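Local coordinates for protein transaminase (PDB 5G2Q) that probably transfers amino groups between amines or amino acids and keto acids or ketones, using pyridoxal phosphate as cofactor, in the manner of class-III aminotransferases, at residues F[264-269]-F[289-294]; F[400-405]-F[437-442]. One frame throughout, in Å; residues are numbered along the deposited sequence.

Following the chain from the N terminus, the first of the four segments reached is strand 265-269, at the heart of the seven-stranded mixed sheet of the PLP-binding fold. A connection without helix or strand then returns the chain to 293-296, the next strand of that sheet, and contact 1 closes this short loop. Contact 2 opens later: the loop 400-405 meets 437-442 after an excursion that includes helix 418-426, at the edge of a separate three-stranded antiparallel sheet. The two loops follow in series, neither nesting nor crossing. The contacts do not touch, their nearest atoms being about 11 Å apart, yet they converge on one ligand: Asp269 reaches its pyridine nitrogen, Arg442 its carboxylate.

Contact 1. Residues F[264-269]-F[289-294]; sequences VLWISD and VQPDII. With PDA (2-[(3-hydroxy-2-methyl-5-phosphonooxymethyl-pyridin-4-ylmethyl)-amino]-propionic acid), chain R.
Trp266 lays its indole against Pro291, whose CB sits over one face, 4.0 Å from the centroid of the six-membered ring, a CH-pi contact. With CG anti to the backbone N (chi1 171°), the indole reaches across Pro291 to Val289, where Trp266 CZ3 meets Val289 CG2 at 3.7 Å, and the carbonyl O of Gln290 lies at the ring edge. NE1 turns elsewhere, to Thr236 OG1. The backbone of Trp266 is gripped as well: its N donates to Asp292 OD2, which receives it on the anti lone pair, though the modelled length is doubtfully short, while its O accepts from Asp292 N at 2.9 Å in the carbonyl plane. Beyond this, parallel pairing begins. Ser268 N donates to Ile293 O at 2.9 Å, and the side chains of Ile293 and Ile267 lie side by side, pointing the same way, CB of the former 4.0 Å from CG1 of the latter. Just past Ser268 on the same strand, Asp269 OD2 stands 2.8 Å from N1 of PDA. Since Asp292 OD2 also forms a salt bridge with Arg256, its charge is probably well balanced, and the carboxylate is likely to fix where the second strand starts beside the first.

Contact 2. Residues F[400-405]-F[437-442]; sequences PYVKLD and MPNTMR. With PDA (2-[(3-hydroxy-2-methyl-5-phosphonooxymethyl-pyridin-4-ylmethyl)-amino]-propionic acid), chain R.
The amide of Asn439 is the flat group at the centre, and Pro400 CB lies over one face of it, 3.2 Å from Asn439 CG, the two side chains crossing at about a right angle. Its polar edges face the turn 402-405. Asn439 OD1 accepts from Val402 N at 3.1 Å, in the carbonyl plane and on a lone pair, and a water links the same oxygen to Tyr401 N. Asn439 ND2 spends one bond on Val402 O, nearly straight at 176° and within the amide plane. Its second goes to Asp405 OD1 at 2.7 Å, met on the anti side, with the carboxylate and amide planes only 10° apart; Asp405 brings this oxygen to the amide by holding CG anti to its own backbone N (chi1 -163°). Val402 O also takes Asp405 N, the bond of the type I turn, and the two donors arrive from opposite faces of its plane. An alanine in place of Asn439 would probably leave Val402 N, Val402 O and Asp405 OD1 without this shared partner and the turn less firmly tied to the strand. Beside the amide, Val402 CG2 packs on Pro438 CB at 3.7 Å. At the far end of 437-442, the Arg442 guanidinium meets the PDA carboxylate at its edge, the ligand's C lying in plane: NH1 donates to OXT at 3.0 Å and NH2 to OXT at 3.1 Å, with a weak bond from NH2 to O. This pairing is consistent with the arginine that holds the substrate carboxylate in many aminotransferases. Asn439 thus fastens the loop 400-405 just ahead of strand 440-443, which pairs with strand 387-392 at the edge of its sheet, while Pro418, at the start of helix 418-426, packs against both Val402 and Asn439.

Contact 1. Residues F[264-269]-F[289-294]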
ATOM      1  N   VAL F 264      -0.227  14.307  18.748  1.00 56.24           N
ATOM      2  CA  VAL F 264      -1.106  13.599  17.811  1.00 55.61           C
ATOM      3  C   VAL F 264      -2.577  13.942  18.141  1.00 55.95           C
ATOM      4  O   VAL F 264      -2.888  14.230  19.292  1.00 59.98           O
ATOM      5  CB  VAL F 264      -0.801  12.086  17.814  1.00 54.92           C
ATOM      6  CG1 VAL F 264      -1.834  11.303  17.043  1.00 54.70           C
ATOM      7  CG2 VAL F 264       0.593  11.823  17.223  1.00 55.16           C
ATOM      8  N   LEU F 265      -3.452  13.933  17.133  1.00 53.08           N
ATOM      9  CA  LEU F 265      -4.859  14.247  17.297  1.00 52.92           C
ATOM     10  C   LEU F 265      -5.645  13.115  17.922  1.00 54.36           C
ATOM     11  O   LEU F 265      -5.243  11.961  17.828  1.00 55.12           O
ATOM     12  CB  LEU F 265      -5.488  14.603  15.947  1.00 50.98           C
ATOM     13  CG  LEU F 265      -4.924  15.833  15.252  1.00 48.78           C
ATOM     14  CD1 LEU F 265      -5.634  15.948  13.928  1.00 48.65           C
ATOM     15  CD2 LEU F 265      -5.061  17.105  16.070  1.00 48.45           C
ATOM     16  N   TRP F 266      -6.758  13.429  18.568  1.00 54.67           N
ATOM     17  CA  TRP F 266      -7.612  12.358  19.007  1.00 56.68           C
ATOM     18  C   TRP F 266      -8.931  12.495  18.341  1.00 58.08           C
ATOM     19  O   TRP F 266      -9.592  13.535  18.451  1.00 60.46           O
ATOM     20  CB  TRP F 266      -7.731  12.282  20.547  1.00 59.03           C
ATOM     21  CG  TRP F 266      -8.796  11.296  21.013  1.00 59.79           C
ATOM     22  CD1 TRP F 266      -9.072  10.070  20.474  1.00 60.72           C
ATOM     23  CD2 TRP F 266      -9.720  11.473  22.084  1.00 57.70           C
ATOM     24  NE1 TRP F 266     -10.113   9.481  21.136  1.00 58.90           N
ATOM     25  CE2 TRP F 266     -10.536  10.325  22.126  1.00 59.03           C
ATOM     26  CE3 TRP F 266      -9.946  12.489  23.003  1.00 58.58           C
ATOM     27  CZ2 TRP F 266     -11.563  10.161  23.068  1.00 59.45           C
ATOM     28  CZ3 TRP F 266     -10.973  12.331  23.931  1.00 60.38           C
ATOM     29  CH2 TRP F 266     -11.760  11.168  23.963  1.00 59.72           C
ATOM     30  N   ILE F 267      -9.314  11.453  17.607  1.00 58.76           N
ATOM     31  CA  ILE F 267     -10.662  11.406  17.021  1.00 57.42           C
ATOM     32  C   ILE F 267     -11.536  10.486  17.918  1.00 59.03           C
ATOM     33  O   ILE F 267     -11.232   9.307  18.082  1.00 58.70           O
ATOM     34  CB  ILE F 267     -10.651  10.867  15.571  1.00 53.77           C
ATOM     35  CG1 ILE F 267      -9.773  11.719  14.665  1.00 52.40           C
ATOM     36  CG2 ILE F 267     -12.065  10.730  15.025  1.00 52.31           C
ATOM     37  CD1 ILE F 267      -9.424  11.038  13.356  1.00 49.78           C
ATOM     38  N   SER F 268     -12.601  11.035  18.506  1.00 58.12           N
ATOM     39  CA  SER F 268     -13.605  10.212  19.198  1.00 57.80           C
ATOM     40  C   SER F 268     -14.676   9.802  18.191  1.00 57.35           C
ATOM     41  O   SER F 268     -15.459  10.636  17.731  1.00 57.72           O
ATOM     42  CB  SER F 268     -14.229  10.967  20.391  1.00 56.45           C
ATOM     43  OG  SER F 268     -15.092  10.132  21.121  1.00 54.99           O
ATOM     44  N   ASP F 269     -14.696   8.530  17.811  1.00 56.49           N
ATOM     45  CA  ASP F 269     -15.774   8.050  16.951  1.00 55.51           C
ATOM     46  C   ASP F 269     -17.103   7.903  17.737  1.00 56.35           C
ATOM     47  O   ASP F 269     -17.343   6.914  18.420  1.00 58.65           O
ATOM     48  CB  ASP F 269     -15.353   6.763  16.239  1.00 54.52           C
ATOM     49  CG  ASP F 269     -16.396   6.274  15.268  1.00 54.78           C
ATOM     50  OD1 ASP F 269     -17.511   6.860  15.242  1.00 55.53           O
ATOM     51  OD2 ASP F 269     -16.102   5.305  14.536  1.00 53.23           O
ATOM     52  N   VAL F 289     -12.430  14.738  29.434  1.00 67.95           N
ATOM     53  CA  VAL F 289     -11.496  15.118  28.362  1.00 68.37           C
ATOM     54  C   VAL F 289     -12.254  15.609  27.135  1.00 68.74           C
ATOM     55  O   VAL F 289     -13.453  15.376  27.019  1.00 74.00           O
ATOM     56  CB  VAL F 289     -10.580  13.948  27.958  1.00 67.00           C
ATOM     57  CG1 VAL F 289      -9.576  13.651  29.062  1.00 67.65           C
ATOM     58  CG2 VAL F 289     -11.403  12.718  27.601  1.00 66.52           C
ATOM     59  N   GLN F 290     -11.574  16.295  26.231  1.00 68.90           N
ATOM     60  CA  GLN F 290     -12.211  16.750  24.988  1.00 68.68           C
ATOM     61  C   GLN F 290     -11.417  16.270  23.779  1.00 66.78           C
ATOM     62  O   GLN F 290     -10.196  16.364  23.759  1.00 63.51           O
ATOM     63  CB  GLN F 290     -12.293  18.271  24.929  1.00 70.92           C
ATOM     64  CG  GLN F 290     -12.813  18.969  26.164  1.00 75.03           C
ATOM     65  CD  GLN F 290     -12.607  20.469  26.061  1.00 78.70           C
ATOM     66  OE1 GLN F 290     -11.475  20.950  26.119  1.00 80.43           O
ATOM     67  NE2 GLN F 290     -13.698  21.218  25.899  1.00 78.88           N
ATOM     68  N   PRO F 291     -12.112  15.759  22.750  1.00 66.64           N
ATOM     69  CA  PRO F 291     -11.342  15.338  21.577  1.00 63.49           C
ATOM     70  C   PRO F 291     -10.978  16.506  20.643  1.00 61.41           C
ATOM     71  O   PRO F 291     -11.314  17.664  20.913  1.00 59.45           O
ATOM     72  CB  PRO F 291     -12.287  14.358  20.880  1.00 63.73           C
ATOM     73  CG  PRO F 291     -13.652  14.856  21.249  1.00 64.84           C
ATOM     74  CD  PRO F 291     -13.541  15.408  22.643  1.00 65.77           C
ATOM     75  N   ASP F 292     -10.255  16.161  19.583  1.00 58.93           N
ATOM     76  CA  ASP F 292      -9.879  17.076  18.530  1.00 58.70           C
ATOM     77  C   ASP F 292     -10.971  17.059  17.442  1.00 58.56           C
ATOM     78  O   ASP F 292     -11.271  18.095  16.848  1.00 58.95           O
ATOM     79  CB  ASP F 292      -8.512  16.673  17.940  1.00 56.02           C
ATOM     80  CG  ASP F 292      -7.360  16.843  18.940  1.00 56.75           C
ATOM     81  OD1 ASP F 292      -7.063  17.972  19.355  1.00 58.43           O
ATOM     82  OD2 ASP F 292      -6.717  15.852  19.313  1.00 55.26           O
ATOM     83  N   ILE F 293     -11.546  15.880  17.191  1.00 57.44           N
ATOM     84  CA  ILE F 293     -12.532  15.652  16.136  1.00 57.29           C
ATOM     85  C   ILE F 293     -13.533  14.609  16.638  1.00 60.32           C
ATOM     86  O   ILE F 293     -13.125  13.653  17.296  1.00 63.35           O
ATOM     87  CB  ILE F 293     -11.888  15.088  14.860  1.00 56.23           C
ATOM     88  CG1 ILE F 293     -11.009  16.127  14.122  1.00 56.90           C
ATOM     89  CG2 ILE F 293     -12.946  14.608  13.884  1.00 56.35           C
ATOM     90  CD1 ILE F 293      -9.930  15.504  13.250  1.00 52.99           C
ATOM     91  N   ILE F 294     -14.826  14.785  16.338  1.00 61.24           N
ATOM     92  CA  ILE F 294     -15.885  13.801  16.660  1.00 61.89           C
ATOM     93  C   ILE F 294     -16.511  13.316  15.340  1.00 62.50           C
ATOM     94  O   ILE F 294     -16.762  14.135  14.441  1.00 61.78           O
ATOM     95  CB  ILE F 294     -17.001  14.474  17.509  1.00 63.53           C
ATOM     96  CG1 ILE F 294     -16.580  14.722  18.954  1.00 62.46           C
ATOM     97  CG2 ILE F 294     -18.331  13.719  17.455  1.00 65.38           C
ATOM     98  CD1 ILE F 294     -17.494  15.738  19.631  1.00 62.53           C
TER
HETATM   99  N   PDA R1000     -22.149   0.636  13.118  1.00 82.52           N
HETATM  100  N1  PDA R1000     -18.552   4.223  13.629  1.00 63.25           N
HETATM  101  C2  PDA R1000     -19.132   3.493  14.589  1.00 61.28           C
HETATM  102  C2A PDA R1000     -18.564   3.591  15.979  1.00 60.16           C
HETATM  103  C3  PDA R1000     -20.305   2.632  14.241  1.00 63.16           C
HETATM  104  O3A PDA R1000     -20.935   1.901  15.212  1.00 64.18           O
HETATM  105  C4  PDA R1000     -20.764   2.617  12.922  1.00 64.25           C
HETATM  106  C4A PDA R1000     -21.929   1.765  12.553  1.00 69.45           C
HETATM  107  C5  PDA R1000     -20.090   3.410  11.969  1.00 63.89           C
HETATM  108  C5A PDA R1000     -20.475   3.465  10.504  1.00 61.67           C
HETATM  109  OP4 PDA R1000     -21.741   4.120  10.345  1.00 60.01           O
HETATM  110  P   PDA R1000     -22.703   3.732   9.110  1.00 62.69           P
HETATM  111  OP1 PDA R1000     -21.999   4.073   7.763  1.00 61.57           O
HETATM  112  OP2 PDA R1000     -23.980   4.573   9.155  1.00 61.99           O
HETATM  113  OP3 PDA R1000     -23.002   2.267   9.193  1.00 62.80           O
HETATM  114  C6  PDA R1000     -19.005   4.198  12.353  1.00 63.92           C
HETATM  115  CA  PDA R1000     -23.292  -0.250  12.801  1.00 86.68           C
HETATM  116  CB  PDA R1000     -23.170  -0.882  11.413  1.00 89.90           C
HETATM  117  C   PDA R1000     -23.714  -1.266  13.845  1.00 88.76           C
HETATM  118  O   PDA R1000     -23.975  -2.447  13.497  1.00 89.04           O
HETATM  119  OXT PDA R1000     -23.823  -0.904  15.043  1.00 92.11           O

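Contact 2. Residues F[400-405]-F[437-442]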
ATOM      1  N   PRO F 400     -15.941 -18.396  28.058  1.00 71.71           N
ATOM      2  CA  PRO F 400     -16.892 -18.230  26.954  1.00 69.88           C
ATOM      3  C   PRO F 400     -16.993 -19.509  26.133  1.00 69.91           C
ATOM      4  O   PRO F 400     -16.012 -20.245  26.062  1.00 70.97           O
ATOM      5  CB  PRO F 400     -16.285 -17.100  26.129  1.00 69.13           C
ATOM      6  CG  PRO F 400     -14.873 -16.930  26.612  1.00 70.25           C
ATOM      7  CD  PRO F 400     -14.965 -17.297  28.072  1.00 71.52           C
ATOM      8  N   TYR F 401     -18.180 -19.811  25.593  1.00 69.07           N
ATOM      9  CA  TYR F 401     -18.371 -21.015  24.772  1.00 65.99           C
ATOM     10  C   TYR F 401     -17.542 -20.952  23.483  1.00 63.82           C
ATOM     11  O   TYR F 401     -16.981 -21.948  23.059  1.00 62.78           O
ATOM     12  CB  TYR F 401     -19.832 -21.206  24.406  1.00 65.30           C
ATOM     13  CG  TYR F 401     -20.718 -21.729  25.515  1.00 67.75           C
ATOM     14  CD1 TYR F 401     -20.895 -23.101  25.704  1.00 68.41           C
ATOM     15  CD2 TYR F 401     -21.409 -20.848  26.365  1.00 68.87           C
ATOM     16  CE1 TYR F 401     -21.712 -23.585  26.724  1.00 71.34           C
ATOM     17  CE2 TYR F 401     -22.249 -21.323  27.388  1.00 70.36           C
ATOM     18  CZ  TYR F 401     -22.393 -22.693  27.554  1.00 70.75           C
ATOM     19  OH  TYR F 401     -23.192 -23.176  28.539  1.00 72.22           O
ATOM     20  N   VAL F 402     -17.510 -19.783  22.847  1.00 61.75           N
ATOM     21  CA  VAL F 402     -16.866 -19.615  21.520  1.00 61.60           C
ATOM     22  C   VAL F 402     -15.409 -19.162  21.676  1.00 60.91           C
ATOM     23  O   VAL F 402     -15.154 -17.992  21.869  1.00 59.10           O
ATOM     24  CB  VAL F 402     -17.657 -18.603  20.655  1.00 59.61           C
ATOM     25  CG1 VAL F 402     -17.049 -18.488  19.271  1.00 57.50           C
ATOM     26  CG2 VAL F 402     -19.111 -19.033  20.568  1.00 59.32           C
ATOM     27  N   LYS F 403     -14.454 -20.088  21.647  1.00 64.18           N
ATOM     28  CA  LYS F 403     -13.060 -19.703  21.988  1.00 67.55           C
ATOM     29  C   LYS F 403     -12.481 -18.509  21.200  1.00 66.85           C
ATOM     30  O   LYS F 403     -11.715 -17.730  21.752  1.00 69.00           O
ATOM     31  CB  LYS F 403     -12.083 -20.886  21.920  1.00 69.56           C
ATOM     32  CG  LYS F 403     -10.770 -20.586  22.643  1.00 73.55           C
ATOM     33  CD  LYS F 403      -9.532 -21.068  21.887  1.00 75.22           C
ATOM     34  CE  LYS F 403      -8.228 -20.559  22.513  1.00 75.91           C
ATOM     35  NZ  LYS F 403      -6.985 -21.097  21.867  1.00 74.53           N
ATOM     36  N   LEU F 404     -12.835 -18.356  19.927  1.00 65.80           N
ATOM     37  CA  LEU F 404     -12.263 -17.241  19.135  1.00 64.43           C
ATOM     38  C   LEU F 404     -12.804 -15.864  19.557  1.00 63.64           C
ATOM     39  O   LEU F 404     -12.268 -14.824  19.150  1.00 61.34           O
ATOM     40  CB  LEU F 404     -12.456 -17.455  17.632  1.00 63.11           C
ATOM     41  CG  LEU F 404     -11.413 -18.281  16.894  1.00 64.34           C
ATOM     42  CD1 LEU F 404     -11.799 -18.341  15.424  1.00 66.19           C
ATOM     43  CD2 LEU F 404     -10.021 -17.668  17.028  1.00 62.99           C
ATOM     44  N   ASP F 405     -13.866 -15.854  20.368  1.00 62.54           N
ATOM     45  CA  ASP F 405     -14.434 -14.590  20.861  1.00 61.68           C
ATOM     46  C   ASP F 405     -14.640 -13.483  19.760  1.00 59.88           C
ATOM     47  O   ASP F 405     -15.254 -13.760  18.735  1.00 59.25           O
ATOM     48  CB  ASP F 405     -13.637 -14.089  22.067  1.00 61.60           C
ATOM     49  CG  ASP F 405     -14.379 -13.052  22.853  1.00 64.01           C
ATOM     50  OD1 ASP F 405     -15.603 -13.245  23.134  1.00 69.16           O
ATOM     51  OD2 ASP F 405     -13.752 -12.027  23.189  1.00 61.94           O
ATOM     52  N   MET F 437     -21.320  -9.955  18.684  1.00 63.24           N
ATOM     53  CA  MET F 437     -20.269 -10.868  19.125  1.00 62.51           C
ATOM     54  C   MET F 437     -20.863 -12.167  19.667  1.00 60.92           C
ATOM     55  O   MET F 437     -21.943 -12.158  20.211  1.00 62.47           O
ATOM     56  CB  MET F 437     -19.342 -10.176  20.128  1.00 62.37           C
ATOM     57  CG  MET F 437     -18.678  -8.913  19.567  1.00 60.82           C
ATOM     58  SD  MET F 437     -17.604  -9.252  18.148  1.00 62.50           S
ATOM     59  CE  MET F 437     -18.581  -8.694  16.752  1.00 58.49           C
ATOM     60  N   PRO F 438     -20.177 -13.289  19.454  1.00 61.14           N
ATOM     61  CA  PRO F 438     -20.585 -14.637  19.904  1.00 62.37           C
ATOM     62  C   PRO F 438     -20.735 -14.810  21.439  1.00 62.26           C
ATOM     63  O   PRO F 438     -21.683 -15.475  21.927  1.00 64.15           O
ATOM     64  CB  PRO F 438     -19.451 -15.527  19.389  1.00 61.35           C
ATOM     65  CG  PRO F 438     -18.259 -14.615  19.312  1.00 60.79           C
ATOM     66  CD  PRO F 438     -18.824 -13.300  18.846  1.00 60.41           C
ATOM     67  N   ASN F 439     -19.838 -14.203  22.201  1.00 60.79           N
ATOM     68  CA  ASN F 439     -19.915 -14.349  23.648  1.00 62.62           C
ATOM     69  C   ASN F 439     -20.515 -13.172  24.429  1.00 64.50           C
ATOM     70  O   ASN F 439     -20.489 -13.193  25.650  1.00 65.62           O
ATOM     71  CB  ASN F 439     -18.531 -14.668  24.224  1.00 60.58           C
ATOM     72  CG  ASN F 439     -17.904 -15.887  23.599  1.00 60.37           C
ATOM     73  OD1 ASN F 439     -18.527 -16.934  23.497  1.00 60.46           O
ATOM     74  ND2 ASN F 439     -16.629 -15.760  23.186  1.00 60.75           N
ATOM     75  N   THR F 440     -21.031 -12.149  23.751  1.00 65.22           N
ATOM     76  CA  THR F 440     -21.321 -10.878  24.409  1.00 65.73           C
ATOM     77  C   THR F 440     -22.589 -10.258  23.866  1.00 66.30           C
ATOM     78  O   THR F 440     -22.713 -10.093  22.676  1.00 66.90           O
ATOM     79  CB  THR F 440     -20.194  -9.843  24.163  1.00 65.09           C
ATOM     80  OG1 THR F 440     -18.914 -10.448  24.327  1.00 64.22           O
ATOM     81  CG2 THR F 440     -20.320  -8.649  25.120  1.00 65.26           C
ATOM     82  N   MET F 441     -23.509  -9.864  24.743  1.00 68.31           N
ATOM     83  CA  MET F 441     -24.739  -9.210  24.313  1.00 67.81           C
ATOM     84  C   MET F 441     -24.509  -7.716  24.189  1.00 67.26           C
ATOM     85  O   MET F 441     -23.789  -7.160  25.002  1.00 64.86           O
ATOM     86  CB  MET F 441     -25.844  -9.459  25.320  1.00 71.08           C
ATOM     87  CG  MET F 441     -25.936 -10.898  25.750  1.00 73.08           C
ATOM     88  SD  MET F 441     -27.633 -11.353  26.056  1.00 79.30           S
ATOM     89  CE  MET F 441     -28.489  -9.820  25.689  1.00 79.45           C
ATOM     90  N   ARG F 442     -25.104  -7.100  23.163  1.00 66.46           N
ATOM     91  CA  ARG F 442     -25.082  -5.645  22.949  1.00 67.93           C
ATOM     92  C   ARG F 442     -26.521  -5.126  23.018  1.00 66.81           C
ATOM     93  O   ARG F 442     -27.251  -5.150  22.020  1.00 65.56           O
ATOM     94  CB  ARG F 442     -24.433  -5.292  21.594  1.00 66.19           C
ATOM     95  CG  ARG F 442     -24.265  -3.805  21.279  1.00 70.98           C
ATOM     96  CD  ARG F 442     -25.119  -3.321  20.086  1.00 75.68           C
ATOM     97  NE  ARG F 442     -24.701  -3.814  18.759  1.00 77.71           N
ATOM     98  CZ  ARG F 442     -24.483  -3.050  17.684  1.00 79.79           C
ATOM     99  NH1 ARG F 442     -24.638  -1.742  17.752  1.00 78.71           N
ATOM    100  NH2 ARG F 442     -24.104  -3.590  16.527  1.00 80.93           N
TER
HETATM  101  N   PDA R1000     -22.149   0.636  13.118  1.00 82.52           N
HETATM  102  N1  PDA R1000     -18.552   4.223  13.629  1.00 63.25           N
HETATM  103  C2  PDA R1000     -19.132   3.493  14.589  1.00 61.28           C
HETATM  104  C2A PDA R1000     -18.564   3.591  15.979  1.00 60.16           C
HETATM  105  C3  PDA R1000     -20.305   2.632  14.241  1.00 63.16           C
HETATM  106  O3A PDA R1000     -20.935   1.901  15.212  1.00 64.18           O
HETATM  107  C4  PDA R1000     -20.764   2.617  12.922  1.00 64.25           C
HETATM  108  C4A PDA R1000     -21.929   1.765  12.553  1.00 69.45           C
HETATM  109  C5  PDA R1000     -20.090   3.410  11.969  1.00 63.89           C
HETATM  110  C5A PDA R1000     -20.475   3.465  10.504  1.00 61.67           C
HETATM  111  OP4 PDA R1000     -21.741   4.120  10.345  1.00 60.01           O
HETATM  112  P   PDA R1000     -22.703   3.732   9.110  1.00 62.69           P
HETATM  113  OP1 PDA R1000     -21.999   4.073   7.763  1.00 61.57           O
HETATM  114  OP2 PDA R1000     -23.980   4.573   9.155  1.00 61.99           O
HETATM  115  OP3 PDA R1000     -23.002   2.267   9.193  1.00 62.80           O
HETATM  116  C6  PDA R1000     -19.005   4.198  12.353  1.00 63.92           C
HETATM  117  CA  PDA R1000     -23.292  -0.250  12.801  1.00 86.68           C
HETATM  118  CB  PDA R1000     -23.170  -0.882  11.413  1.00 89.90           C
HETATM  119  C   PDA R1000     -23.714  -1.266  13.845  1.00 88.76           C
HETATM  120  O   PDA R1000     -23.975  -2.447  13.497  1.00 89.04           O
HETATM  121  OXT PDA R1000     -23.823  -0.904  15.043  1.00 92.11           O
HETATM  122  O   HOH W   1     -20.005 -17.524  25.927  1.00 56.00           O